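Local coordinates for protein MstE (Scytonema sp. PCC 10023, PDB 6SBF) that probably cyclises linear isoprenoid chains into fused-ring merosterol-type scaffolds, acting as a monodomain class II terpene cyclase with an alpha6-alpha6 barrel fold, at residues C271-L276 / L360-P365; S237-V242 / L276-D281; W212-Y217 / T265-W270. The protein carries 1 engineered substitution. All coordinates share one frame; numbering follows the deposited sequence.

Interaction 1 of 3, residues C271-L276 / L360-P365; sequences CLRLLL and LVKAAP
In the alpha6-alpha6 barrel of this cyclase, L272 and L276, in the last part of helix 265-275 and just beyond, pack against K362 and A363 late in helix 350-363. The two leucines are four residues apart, so they face the same way, and they enclose the small methyl of A363. L272 meets that methyl with its whole isobutyl end: CG, CD1 and CD2 all lie close to it, and CD1 is 3.9 Å from A363 CB. L276 comes in further along, and its two branches divide the work. CD1 rests on the first carbon of the lysine side chain, 3.6 Å from K362 CB, while CD2 settles on the backbone, 3.7 Å from A363 CA. With CG anti to the carbonyl carbon (chi1 -67°), the side chain extends toward the neighbouring helix. The single methyl of A363 lets the leucine ends come this close to its helix. With an alanine in place of L276, K362 CB and A363 CA would probably lose their apolar cover and a gap would open between the two segments. L360 lies at the margin, its CD2 4.3 Å from L272 CD2, and R288 and I292 of helix 282-298 also touch this apolar patch. At the other margin the like charges of R273 and K362 lie near each other, but any repulsion is probably small. The guanidinium is paired elsewhere, in a salt bridge from NH2 to E224, and NH1 makes a weak hydrogen bond to N358. The lysine chain, bent at chi3 and chi4, lays its methylenes over one guanidinium face: K362 CE is 4.0 Å from R273 NE, whereas the ammonium K362 NZ stays 5.0 Å from it.

Interaction 2 of 3, residues S237-V242 / L276-D281; sequences SIEQAV and LLNTVD
N278 OD1 is gripped by two backbone N-H groups while the other half of the same amide reaches across to E239 on helix 235-248. D281 N donates to N278 OD1 at 2.9 Å within the carbonyl plane, and V280 N donates to it at 3.0 Å from a position tilted 34° off that plane. The pair makes an Asx turn joined to an Asx motif, which folds the loop just before helix 282-298; D281 then takes the N-cap position, its OD2 accepting from V284 N. The two bonds to the oxygen help fix the amide's rotation, with its NH2 turned to the helix. There N278 ND2 gives E239 OE1 a hydrogen bond of 2.9 Å, nearly straight at 165°. The carboxylate oxygen is met on its syn side, and the acceptor lies almost in the amide plane although the two flat groups stand 87° apart. Asparagine fits here because one short side chain supplies both an acceptor for the turn and a donor for the helix. E239 can swing over to it because its chain bends at chi2. Its second oxygen, OE2, accepts from Q235 NE2, and a water bridges OE2 and L277 O, adding an indirect link to the loop. Beside these polar bonds the contact is apolar. The beta carbon of L277 fits between two branched side chains, I238 CG2 at 4.1 Å and V242 CG2 at 4.0 Å, while the leucine also touches A223 of helix 215-229. V242 divides its methyls between neighbours: CG2 serves L277, and CG1 lies against the asparagine stem, 3.9 Å from N278 CB.

Interaction 3 of 3, residues W212-Y217 / T265-W270; sequences WSDHEY and TFATAW
Y217 holds its ring opposite its own backbone N (chi1 173°), whereas W270 turns CG beside its backbone N (chi1 -81°), and these two settings bring the rings together where the start of helix 215-229 meets helix 265-275. Both helices belong to the alpha6-alpha6 barrel, and this aromatic cluster lies in the buried interior, about 9 Å from the centre of the chain to the centre of the contact; it is consistent with the aromatic-rich interior known from squalene-hopene cyclases. The side chains run side by side in the same direction, yet the rings form an edge-to-face (T-shaped) pair, with planes 73° apart and Y217's edge toward the face of the indole. Y217 CD2 stands over that face, 3.4 Å from W270 NE1. The tyrosine backbone joins in through a CH-pi contact, Y217 CA lying 4.1 Å from the centroid of the indole five-membered ring. The indole nitrogen itself makes a weak hydrogen bond to the hydroxyl of Y64. F266 wedges into the remaining corner. Its CZ is 3.9 Å from Y217 CD2, and its CE2 meets W212 CE3 at 4.0 Å, both obliquely. Within its own helix, W270 CD1 lies over the centre of the F266 ring, so that the phenyl group is held from several directions. D214 approaches that phenyl at its edge, OD2 being in the ring plane, 3.6 Å from F266 CD2; an aromatic C-H pointing at a carboxylate oxygen is likely to be mildly attractive. Where the two backbones come close, the single methyl of A267 lies against the carboxylates of D214 and E216. E216 OE1 is held in a salt bridge with R248, and the other oxygen, E216 OE2, lies 3.5 Å from the A267 methyl carbon, CB.

How the interactions relate
Helix 265-275 runs through the set: its first turns make interaction 3, its last part makes interaction 1, and the loop that follows makes interaction 2; L276 lies in segments of both interactions 1 and 2 but makes its contact in interaction 1. Chemistry changes along this line. Interaction 3, nearest the chain's centre, is wholly buried and mainly aromatic. Interaction 1, further out, relies on leucine and alanine, with long charged side chains at its margin. Interaction 2, furthest out, adds a buried amide bonded to a partly exposed carboxylate, and a water, to an apolar base. Interactions 1 and 2 touch, as L274 CD2 lies 3.4 Å from A241 O; interactions 2 and 3 stay about 7 Å apart at their nearest atoms.

Interaction 1 of 3, residues C271-L276 / L360-P365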
loop_
_atom_site.group_PDB
_atom_site.type_symbol
_atom_site.label_atom_id
_atom_site.label_comp_id
_atom_site.label_asym_id
_atom_site.label_seq_id
_atom_site.Cartn_x
_atom_site.Cartn_y
_atom_site.Cartn_z
ATOM N N CYS A 271 7.243 -2.541 -7.558
ATOM C CA CYS A 271 8.650 -2.711 -7.946
ATOM C C CYS A 271 9.141 -1.460 -8.687
ATOM O O CYS A 271 10.313 -1.067 -8.503
ATOM C CB CYS A 271 8.787 -3.974 -8.767
ATOM S SG CYS A 271 10.467 -4.527 -8.996
ATOM N N LEU A 272 8.315 -0.876 -9.517
ATOM C CA LEU A 272 8.688 0.359 -10.258
ATOM C C LEU A 272 9.004 1.457 -9.240
ATOM O O LEU A 272 10.049 2.156 -9.407
ATOM C CB LEU A 272 7.589 0.698 -11.239
ATOM C CG LEU A 272 7.758 1.998 -12.014
ATOM C CD1 LEU A 272 9.098 2.026 -12.725
ATOM C CD2 LEU A 272 6.605 2.205 -12.973
ATOM N N ARG A 273 8.202 1.615 -8.193
ATOM C CA ARG A 273 8.499 2.629 -7.177
ATOM C C ARG A 273 9.861 2.305 -6.512
ATOM O O ARG A 273 10.655 3.236 -6.297
ATOM C CB ARG A 273 7.420 2.667 -6.115
ATOM C CG ARG A 273 6.241 3.440 -6.571
ATOM C CD ARG A 273 5.206 3.662 -5.480
ATOM N NE ARG A 273 5.599 4.327 -4.222
ATOM C CZ ARG A 273 4.735 4.934 -3.394
ATOM N NH1 ARG A 273 3.491 5.159 -3.761
ATOM N NH2 ARG A 273 5.118 5.321 -2.187
ATOM N N LEU A 274 10.101 1.059 -6.178
ATOM C CA LEU A 274 11.394 0.668 -5.566
ATOM C C LEU A 274 12.554 1.073 -6.479
ATOM O O LEU A 274 13.583 1.612 -5.994
ATOM C CB LEU A 274 11.375 -0.828 -5.309
ATOM C CG LEU A 274 12.695 -1.460 -4.855
ATOM C CD1 LEU A 274 13.252 -0.896 -3.586
ATOM C CD2 LEU A 274 12.453 -2.974 -4.695
ATOM N N LEU A 275 12.422 0.853 -7.754
ATOM C CA LEU A 275 13.514 1.086 -8.733
ATOM C C LEU A 275 13.780 2.597 -8.934
ATOM O O LEU A 275 14.822 2.939 -9.458
ATOM C CB LEU A 275 13.236 0.405 -10.070
ATOM C CG LEU A 275 13.223 -1.134 -10.036
ATOM C CD1 LEU A 275 12.731 -1.649 -11.363
ATOM C CD2 LEU A 275 14.571 -1.692 -9.668
ATOM N N LEU A 276 12.879 3.477 -8.494
ATOM C CA LEU A 276 13.123 4.934 -8.553
ATOM C C LEU A 276 14.147 5.338 -7.512
ATOM O O LEU A 276 14.598 6.508 -7.559
ATOM C CB LEU A 276 11.823 5.667 -8.336
ATOM C CG LEU A 276 10.821 5.474 -9.478
ATOM C CD1 LEU A 276 9.523 6.095 -9.094
ATOM C CD2 LEU A 276 11.356 6.155 -10.750
ATOM N N LEU A 360 3.428 5.351 -12.144
ATOM C CA LEU A 360 3.692 5.913 -13.485
ATOM C C LEU A 360 3.980 7.435 -13.376
ATOM O O LEU A 360 4.865 7.927 -14.059
ATOM C CB LEU A 360 2.514 5.658 -14.408
ATOM C CG LEU A 360 2.259 4.208 -14.793
ATOM C CD1 LEU A 360 1.014 4.115 -15.667
ATOM C CD2 LEU A 360 3.460 3.620 -15.506
ATOM N N VAL A 361 3.228 8.118 -12.526
ATOM C CA VAL A 361 3.497 9.550 -12.268
ATOM C C VAL A 361 4.918 9.732 -11.723
ATOM O O VAL A 361 5.673 10.608 -12.203
ATOM C CB VAL A 361 2.430 10.149 -11.348
ATOM C CG1 VAL A 361 2.784 11.579 -10.976
ATOM C CG2 VAL A 361 1.062 10.160 -11.986
ATOM N N LYS A 362 5.303 8.926 -10.754
ATOM C CA LYS A 362 6.628 9.072 -10.131
ATOM C C LYS A 362 7.714 8.678 -11.123
ATOM O O LYS A 362 8.797 9.264 -11.057
ATOM C CB LYS A 362 6.658 8.267 -8.842
ATOM C CG LYS A 362 5.738 8.728 -7.722
ATOM C CD LYS A 362 5.725 7.899 -6.450
ATOM C CE LYS A 362 7.072 7.619 -5.880
ATOM N NZ LYS A 362 7.562 8.856 -5.239
ATOM N N ALA A 363 7.485 7.690 -12.000
ATOM C CA ALA A 363 8.552 7.203 -12.872
ATOM C C ALA A 363 8.752 8.058 -14.102
ATOM O O ALA A 363 9.848 7.984 -14.702
ATOM C CB ALA A 363 8.263 5.803 -13.232
ATOM N N ALA A 364 7.706 8.710 -14.581
ATOM C CA ALA A 364 7.762 9.384 -15.887
ATOM C C ALA A 364 8.944 10.342 -16.007
ATOM O O ALA A 364 9.562 10.391 -17.066
ATOM C CB ALA A 364 6.482 10.129 -16.146
ATOM N N PRO A 365 9.295 11.152 -14.989
ATOM C CA PRO A 365 10.374 12.121 -15.174
ATOM C C PRO A 365 11.763 11.482 -15.291
ATOM O O PRO A 365 12.695 12.174 -15.714
ATOM C CB PRO A 365 10.296 12.987 -13.917
ATOM C CG PRO A 365 9.587 12.147 -12.908
ATOM C CD PRO A 365 8.572 11.397 -13.737
#

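Interaction 2 of 3, residues S237-V242 / L276-D281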
loop_
_atom_site.group_PDB
_atom_site.type_symbol
_atom_site.label_atom_id
_atom_site.label_comp_id
_atom_site.label_asym_id
_atom_site.label_seq_id
_atom_site.Cartn_x
_atom_site.Cartn_y
_atom_site.Cartn_z
ATOM N N SER A 237 21.697 -0.721 2.340
ATOM C CA SER A 237 20.436 -1.479 2.459
ATOM C C SER A 237 19.493 -1.112 1.341
ATOM O O SER A 237 18.828 -2.000 0.765
ATOM C CB SER A 237 19.820 -1.315 3.822
ATOM O OG SER A 237 20.636 -1.898 4.823
ATOM N N ILE A 238 19.392 0.193 1.038
ATOM C CA ILE A 238 18.533 0.656 -0.064
ATOM C C ILE A 238 19.011 0.039 -1.374
ATOM O O ILE A 238 18.214 -0.465 -2.173
ATOM C CB ILE A 238 18.483 2.189 -0.120
ATOM C CG1 ILE A 238 17.844 2.775 1.136
ATOM C CG2 ILE A 238 17.806 2.646 -1.387
ATOM C CD1 ILE A 238 18.177 4.212 1.366
ATOM N N GLU A 239 20.333 0.083 -1.598
ATOM C CA GLU A 239 20.876 -0.421 -2.874
ATOM C C GLU A 239 20.621 -1.932 -2.982
ATOM O O GLU A 239 20.407 -2.430 -4.069
ATOM C CB GLU A 239 22.363 -0.065 -3.014
ATOM C CG GLU A 239 22.612 1.413 -3.107
ATOM C CD GLU A 239 21.970 2.158 -4.246
ATOM O OE1 GLU A 239 21.608 1.550 -5.290
ATOM O OE2 GLU A 239 21.870 3.406 -4.107
ATOM N N GLN A 240 20.736 -2.641 -1.868
ATOM C CA GLN A 240 20.469 -4.113 -1.924
ATOM C C GLN A 240 18.989 -4.357 -2.289
ATOM O O GLN A 240 18.696 -5.284 -3.053
ATOM C CB GLN A 240 20.775 -4.825 -0.619
ATOM C CG GLN A 240 20.988 -6.310 -0.947
ATOM C CD GLN A 240 21.039 -7.218 0.258
ATOM O OE1 GLN A 240 20.857 -6.791 1.414
ATOM N NE2 GLN A 240 21.299 -8.499 -0.039
ATOM N N ALA A 241 18.093 -3.550 -1.746
ATOM C CA ALA A 241 16.678 -3.665 -2.089
ATOM C C ALA A 241 16.450 -3.373 -3.567
ATOM O O ALA A 241 15.653 -4.045 -4.253
ATOM C CB ALA A 241 15.877 -2.788 -1.170
ATOM N N VAL A 242 17.092 -2.316 -4.080
ATOM C CA VAL A 242 16.986 -2.012 -5.525
ATOM C C VAL A 242 17.519 -3.187 -6.368
ATOM O O VAL A 242 16.888 -3.543 -7.363
ATOM C CB VAL A 242 17.713 -0.693 -5.856
ATOM C CG1 VAL A 242 17.817 -0.476 -7.346
ATOM C CG2 VAL A 242 17.022 0.499 -5.206
ATOM N N LEU A 276 12.879 3.477 -8.494
ATOM C CA LEU A 276 13.123 4.934 -8.553
ATOM C C LEU A 276 14.147 5.338 -7.512
ATOM O O LEU A 276 14.598 6.508 -7.559
ATOM C CB LEU A 276 11.823 5.667 -8.336
ATOM C CG LEU A 276 10.821 5.474 -9.478
ATOM C CD1 LEU A 276 9.523 6.095 -9.094
ATOM C CD2 LEU A 276 11.356 6.155 -10.750
ATOM N N LEU A 277 14.550 4.453 -6.606
ATOM C CA LEU A 277 15.498 4.860 -5.535
ATOM C C LEU A 277 16.952 4.803 -5.991
ATOM O O LEU A 277 17.808 5.169 -5.188
ATOM C CB LEU A 277 15.244 4.012 -4.287
ATOM C CG LEU A 277 13.853 4.209 -3.709
ATOM C CD1 LEU A 277 13.631 3.260 -2.544
ATOM C CD2 LEU A 277 13.591 5.658 -3.253
ATOM N N ASN A 278 17.192 4.437 -7.227
ATOM C CA ASN A 278 18.528 4.519 -7.847
ATOM C C ASN A 278 18.348 5.192 -9.196
ATOM O O ASN A 278 17.687 4.665 -10.051
ATOM C CB ASN A 278 19.208 3.149 -7.971
ATOM C CG ASN A 278 20.575 3.246 -8.624
ATOM O OD1 ASN A 278 20.691 3.812 -9.694
ATOM N ND2 ASN A 278 21.591 2.755 -7.956
ATOM N N THR A 279 18.955 6.366 -9.347
ATOM C CA THR A 279 18.761 7.170 -10.570
ATOM C C THR A 279 20.009 7.218 -11.421
ATOM O O THR A 279 19.940 7.911 -12.447
ATOM C CB THR A 279 18.245 8.571 -10.255
ATOM O OG1 THR A 279 19.217 9.202 -9.416
ATOM C CG2 THR A 279 16.869 8.516 -9.616
ATOM N N VAL A 280 21.042 6.456 -11.078
ATOM C CA VAL A 280 22.309 6.510 -11.841
ATOM C C VAL A 280 22.488 5.230 -12.678
ATOM O O VAL A 280 23.129 5.331 -13.724
ATOM C CB VAL A 280 23.498 6.766 -10.893
ATOM C CG1 VAL A 280 23.323 8.078 -10.144
ATOM C CG2 VAL A 280 23.729 5.630 -9.913
ATOM N N ASP A 281 22.110 4.060 -12.154
ATOM C CA ASP A 281 22.437 2.759 -12.787
ATOM C C ASP A 281 21.656 2.618 -14.089
ATOM O O ASP A 281 20.452 2.644 -14.046
ATOM C CB ASP A 281 22.166 1.607 -11.815
ATOM C CG ASP A 281 22.648 0.301 -12.358
ATOM O OD1 ASP A 281 23.826 0.044 -12.213
ATOM O OD2 ASP A 281 21.860 -0.350 -13.011
HETATM O O HOH W 1 20.629 5.338 -5.209
#

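Interaction 3 of 3, residues W212-Y217 / T265-W270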
loop_
_atom_site.group_PDB
_atom_site.type_symbol
_atom_site.label_atom_id
_atom_site.label_comp_id
_atom_site.label_asym_id
_atom_site.label_seq_id
_atom_site.Cartn_x
_atom_site.Cartn_y
_atom_site.Cartn_z
ATOM N N TRP A 212 0.123 -8.829 3.149
ATOM C CA TRP A 212 0.234 -8.828 1.690
ATOM C C TRP A 212 1.029 -9.998 1.195
ATOM O O TRP A 212 2.090 -10.316 1.754
ATOM C CB TRP A 212 0.917 -7.536 1.215
ATOM C CG TRP A 212 0.161 -6.303 1.606
ATOM C CD1 TRP A 212 0.355 -5.600 2.743
ATOM C CD2 TRP A 212 -1.059 -5.799 1.017
ATOM N NE1 TRP A 212 -0.572 -4.633 2.875
ATOM C CE2 TRP A 212 -1.460 -4.738 1.823
ATOM C CE3 TRP A 212 -1.807 -6.141 -0.099
ATOM C CZ2 TRP A 212 -2.585 -3.981 1.518
ATOM C CZ3 TRP A 212 -2.958 -5.449 -0.367
ATOM C CH2 TRP A 212 -3.303 -4.332 0.403
ATOM N N SER A 213 0.593 -10.537 0.077
ATOM C CA SER A 213 1.315 -11.617 -0.609
ATOM C C SER A 213 2.581 -11.061 -1.261
ATOM O O SER A 213 3.595 -11.770 -1.374
ATOM C CB SER A 213 0.381 -12.190 -1.700
ATOM O OG SER A 213 -0.785 -12.827 -1.219
ATOM N N ASP A 214 2.492 -9.834 -1.797
ATOM C CA ASP A 214 3.544 -9.339 -2.707
ATOM C C ASP A 214 4.576 -8.551 -1.900
ATOM O O ASP A 214 4.296 -7.379 -1.451
ATOM C CB ASP A 214 2.919 -8.488 -3.795
ATOM C CG ASP A 214 1.984 -9.283 -4.686
ATOM O OD1 ASP A 214 2.441 -10.309 -5.228
ATOM O OD2 ASP A 214 0.811 -8.899 -4.851
ATOM N N HIS A 215 5.796 -9.063 -1.753
ATOM C CA HIS A 215 6.854 -8.454 -0.944
ATOM C C HIS A 215 7.308 -7.108 -1.529
ATOM O O HIS A 215 7.942 -6.341 -0.788
ATOM C CB HIS A 215 8.075 -9.370 -0.884
ATOM C CG HIS A 215 7.825 -10.729 -0.349
ATOM N ND1 HIS A 215 6.893 -10.971 0.648
ATOM C CD2 HIS A 215 8.441 -11.912 -0.641
ATOM C CE1 HIS A 215 6.917 -12.286 0.923
ATOM N NE2 HIS A 215 7.835 -12.870 0.133
ATOM N N GLU A 216 7.006 -6.832 -2.789
ATOM C CA GLU A 216 7.369 -5.528 -3.403
ATOM C C GLU A 216 6.737 -4.360 -2.637
ATOM O O GLU A 216 7.352 -3.325 -2.587
ATOM C CB GLU A 216 6.965 -5.542 -4.873
ATOM C CG GLU A 216 7.667 -6.612 -5.722
ATOM C CD GLU A 216 7.202 -8.034 -5.535
ATOM O OE1 GLU A 216 7.969 -8.965 -5.958
ATOM O OE2 GLU A 216 6.067 -8.235 -5.016
ATOM N N TYR A 217 5.537 -4.543 -2.121
ATOM C CA TYR A 217 4.865 -3.500 -1.338
ATOM C C TYR A 217 5.703 -3.116 -0.134
ATOM O O TYR A 217 6.076 -1.922 0.037
ATOM C CB TYR A 217 3.483 -4.013 -0.938
ATOM C CG TYR A 217 2.707 -3.139 0.008
ATOM C CD1 TYR A 217 2.838 -3.210 1.359
ATOM C CD2 TYR A 217 1.747 -2.269 -0.461
ATOM C CE1 TYR A 217 2.085 -2.452 2.244
ATOM C CE2 TYR A 217 0.983 -1.487 0.400
ATOM C CZ TYR A 217 1.142 -1.564 1.757
ATOM O OH TYR A 217 0.377 -0.803 2.605
ATOM N N THR A 265 0.072 -6.661 -11.941
ATOM C CA THR A 265 0.053 -5.205 -12.055
ATOM C C THR A 265 0.420 -4.555 -10.736
ATOM O O THR A 265 1.222 -3.578 -10.739
ATOM C CB THR A 265 -1.276 -4.720 -12.615
ATOM O OG1 THR A 265 -2.324 -5.297 -11.868
ATOM C CG2 THR A 265 -1.431 -5.054 -14.090
ATOM N N PHE A 266 -0.077 -5.039 -9.624
ATOM C CA PHE A 266 0.205 -4.483 -8.286
ATOM C C PHE A 266 1.661 -4.636 -7.924
ATOM O O PHE A 266 2.312 -3.664 -7.464
ATOM C CB PHE A 266 -0.738 -5.102 -7.253
ATOM C CG PHE A 266 -0.640 -4.602 -5.843
ATOM C CD1 PHE A 266 -1.167 -3.359 -5.504
ATOM C CD2 PHE A 266 -0.113 -5.378 -4.834
ATOM C CE1 PHE A 266 -1.139 -2.938 -4.181
ATOM C CE2 PHE A 266 -0.118 -5.012 -3.522
ATOM C CZ PHE A 266 -0.642 -3.768 -3.197
ATOM N N ALA A 267 2.209 -5.836 -8.058
ATOM C CA ALA A 267 3.592 -6.090 -7.645
ATOM C C ALA A 267 4.500 -5.287 -8.588
ATOM O O ALA A 267 5.557 -4.829 -8.140
ATOM C CB ALA A 267 3.906 -7.577 -7.656
ATOM N N THR A 268 4.184 -5.209 -9.865
ATOM C CA THR A 268 5.027 -4.482 -10.838
ATOM C C THR A 268 5.044 -2.973 -10.507
ATOM O O THR A 268 6.118 -2.365 -10.558
ATOM C CB THR A 268 4.591 -4.730 -12.280
ATOM O OG1 THR A 268 4.664 -6.140 -12.523
ATOM C CG2 THR A 268 5.427 -4.011 -13.284
ATOM N N ALA A 269 3.917 -2.409 -10.129
ATOM C CA ALA A 269 3.846 -0.969 -9.795
ATOM C C ALA A 269 4.681 -0.714 -8.545
ATOM O O ALA A 269 5.453 0.285 -8.512
ATOM C CB ALA A 269 2.397 -0.586 -9.577
ATOM N N TRP A 270 4.605 -1.584 -7.545
ATOM C CA TRP A 270 5.438 -1.371 -6.357
ATOM C C TRP A 270 6.918 -1.564 -6.710
ATOM O O TRP A 270 7.760 -0.836 -6.154
ATOM C CB TRP A 270 4.963 -2.240 -5.174
ATOM C CG TRP A 270 3.785 -1.623 -4.475
ATOM C CD1 TRP A 270 2.474 -2.004 -4.451
ATOM C CD2 TRP A 270 3.852 -0.416 -3.682
ATOM N NE1 TRP A 270 1.734 -1.140 -3.695
ATOM C CE2 TRP A 270 2.535 -0.137 -3.242
ATOM C CE3 TRP A 270 4.865 0.466 -3.342
ATOM C CZ2 TRP A 270 2.259 0.974 -2.432
ATOM C CZ3 TRP A 270 4.596 1.526 -2.522
ATOM C CH2 TRP A 270 3.316 1.785 -2.103
#